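PDB 3ADG: double-stranded RNA-binding protein 1 from Arabidopsis thaliana, which binds double-stranded RNA, this chain being its first dsRNA-binding domain, and assists DICER-LIKE 1 in accurate processing of primary microRNAs in the nucleus. Local coordinates for residues A[7-12]-A[21-26]. Residues are numbered along the deposited sequence; the frame is centred on the assembly and turned at random.
Sequences SRLQEY and PVYEIV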
loop_
_atom_site.group_PDB
_atom_site.type_symbol
_atom_site.label_atom_id
_atom_site.label_comp_id
_atom_site.label_asym_id
_atom_site.label_seq_id
_atom_site.Cartn_x
_atom_site.Cartn_y
_atom_site.Cartn_z
ATOM N N SER A 7 8.802 -0.596 3.314
ATOM C CA SER A 7 9.887 -0.016 4.115
ATOM C C SER A 7 10.342 1.386 3.598
ATOM O O SER A 7 10.609 2.291 4.408
ATOM C CB SER A 7 11.053 -0.998 4.299
ATOM O OG SER A 7 11.581 -1.399 3.057
ATOM N N ARG A 8 10.375 1.586 2.270
ATOM C CA ARG A 8 10.817 2.888 1.711
ATOM C C ARG A 8 9.803 3.977 2.070
ATOM O O ARG A 8 10.159 5.135 2.332
ATOM C CB ARG A 8 10.974 2.817 0.190
ATOM C CG ARG A 8 12.192 2.061 -0.251
ATOM C CD ARG A 8 12.297 2.168 -1.757
ATOM N NE ARG A 8 13.357 1.319 -2.274
ATOM C CZ ARG A 8 13.335 0.832 -3.511
ATOM N NH1 ARG A 8 12.322 1.170 -4.320
ATOM N NH2 ARG A 8 14.315 0.043 -3.933
ATOM N N LEU A 9 8.531 3.597 2.112
ATOM C CA LEU A 9 7.485 4.562 2.434
ATOM C C LEU A 9 7.551 4.884 3.927
ATOM O O LEU A 9 7.388 6.036 4.326
ATOM C CB LEU A 9 6.103 4.026 2.063
ATOM C CG LEU A 9 4.963 5.035 2.122
ATOM C CD1 LEU A 9 5.189 6.107 1.081
ATOM C CD2 LEU A 9 3.638 4.292 1.881
ATOM N N GLN A 10 7.790 3.867 4.757
ATOM C CA GLN A 10 7.954 4.104 6.198
ATOM C C GLN A 10 9.118 5.069 6.483
ATOM O O GLN A 10 9.026 5.965 7.323
ATOM C CB GLN A 10 8.153 2.770 6.937
ATOM C CG GLN A 10 8.449 2.970 8.400
ATOM C CD GLN A 10 7.405 3.844 9.044
ATOM O OE1 GLN A 10 7.679 4.975 9.435
ATOM N NE2 GLN A 10 6.188 3.336 9.128
ATOM N N GLU A 11 10.210 4.907 5.756
ATOM C CA GLU A 11 11.363 5.772 5.958
ATOM C C GLU A 11 10.996 7.223 5.588
ATOM O O GLU A 11 11.394 8.177 6.286
ATOM C CB GLU A 11 12.518 5.292 5.101
ATOM C CG GLU A 11 13.157 4.030 5.630
ATOM C CD GLU A 11 14.288 3.555 4.744
ATOM O OE1 GLU A 11 14.838 4.388 3.976
ATOM O OE2 GLU A 11 14.617 2.343 4.821
ATOM N N TYR A 12 10.274 7.361 4.475
ATOM C CA TYR A 12 9.735 8.649 4.038
ATOM C C TYR A 12 8.870 9.301 5.128
ATOM O O TYR A 12 9.069 10.489 5.480
ATOM C CB TYR A 12 8.929 8.494 2.744
ATOM C CG TYR A 12 8.351 9.827 2.270
ATOM C CD1 TYR A 12 9.008 10.590 1.298
ATOM C CD2 TYR A 12 7.151 10.325 2.813
ATOM C CE1 TYR A 12 8.481 11.833 0.860
ATOM C CE2 TYR A 12 6.611 11.555 2.389
ATOM C CZ TYR A 12 7.300 12.312 1.408
ATOM O OH TYR A 12 6.782 13.534 0.986
ATOM N N PRO A 21 2.641 4.953 7.697
ATOM C CA PRO A 21 1.548 4.679 6.754
ATOM C C PRO A 21 0.701 3.553 7.296
ATOM O O PRO A 21 1.239 2.584 7.845
ATOM C CB PRO A 21 2.264 4.198 5.477
ATOM C CG PRO A 21 3.654 4.754 5.556
ATOM C CD PRO A 21 3.970 4.889 7.049
ATOM N N VAL A 22 -0.616 3.687 7.169
ATOM C CA VAL A 22 -1.521 2.606 7.499
ATOM C C VAL A 22 -2.149 2.017 6.212
ATOM O O VAL A 22 -2.389 2.724 5.257
ATOM C CB VAL A 22 -2.631 3.034 8.488
ATOM C CG1 VAL A 22 -3.631 4.011 7.871
ATOM C CG2 VAL A 22 -3.371 1.828 8.937
ATOM N N TYR A 23 -2.447 0.725 6.261
ATOM C CA TYR A 23 -2.960 -0.011 5.132
ATOM C C TYR A 23 -4.376 -0.515 5.398
ATOM O O TYR A 23 -4.640 -1.161 6.423
ATOM C CB TYR A 23 -2.019 -1.179 4.801
ATOM C CG TYR A 23 -0.671 -0.704 4.359
ATOM C CD1 TYR A 23 0.292 -0.341 5.297
ATOM C CD2 TYR A 23 -0.376 -0.559 2.990
ATOM C CE1 TYR A 23 1.552 0.132 4.887
ATOM C CE2 TYR A 23 0.875 -0.100 2.569
ATOM C CZ TYR A 23 1.819 0.271 3.528
ATOM O OH TYR A 23 3.042 0.758 3.135
ATOM N N GLU A 24 -5.280 -0.214 4.472
ATOM C CA GLU A 24 -6.570 -0.892 4.422
ATOM C C GLU A 24 -6.423 -2.047 3.420
ATOM O O GLU A 24 -5.824 -1.872 2.349
ATOM C CB GLU A 24 -7.668 0.066 3.963
ATOM C CG GLU A 24 -8.065 1.152 4.944
ATOM C CD GLU A 24 -8.923 2.212 4.275
ATOM O OE1 GLU A 24 -9.218 3.216 4.922
ATOM O OE2 GLU A 24 -9.284 2.025 3.086
ATOM N N ILE A 25 -6.899 -3.229 3.809
ATOM C CA ILE A 25 -6.866 -4.430 2.973
ATOM C C ILE A 25 -8.312 -4.769 2.569
ATOM O O ILE A 25 -9.175 -4.930 3.431
ATOM C CB ILE A 25 -6.238 -5.649 3.742
ATOM C CG1 ILE A 25 -4.807 -5.327 4.247
ATOM C CG2 ILE A 25 -6.270 -6.918 2.896
ATOM C CD1 ILE A 25 -4.283 -6.267 5.335
ATOM N N VAL A 26 -8.565 -4.866 1.267
ATOM C CA VAL A 26 -9.848 -5.315 0.739
ATOM C C VAL A 26 -9.720 -6.717 0.112
ATOM O O VAL A 26 -8.816 -6.993 -0.693
ATOM C CB VAL A 26 -10.472 -4.289 -0.271
ATOM C CG1 VAL A 26 -11.697 -4.889 -1.004
ATOM C CG2 VAL A 26 -10.885 -3.029 0.472
#
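Pro21 and Leu9 form the apolar centre of this junction between helix 5-15 and the residue that leads into strand 22-28. The ring of Pro21 presents its CG to the branch point of Leu9, with Pro21 CG 3.7 Å from Leu9 CG and equally near its methyl CD2. With CG anti to the backbone nitrogen (chi1 -170°), Leu9 brings CG and CD2 against Pro21, and Leu9 CD2 also lies 3.8 Å from Tyr23 OH. Gln10 adds a polar contact: its chain bends at chi2 (53°), bringing the amide against CD, the ring atom next to CG, where Gln10 NE2 lies 3.4 Å from Pro21 CD. This is van der Waals contact, since a proline CD accepts no hydrogen bond. Replacing Pro21 with glycine would probably open a gap beside Leu9 CG and CD2 and take away the surface on which the Gln10 amide rests. The arrangement illustrates how a dsRNA-binding domain, with its alpha-beta-beta-beta-alpha fold, seats its first helix at the start of its first strand. Leu9 also touches Leu71 of helix 56-71, while Pro21 and Tyr23 both reach Val40 of the adjacent antiparallel strand 35-42.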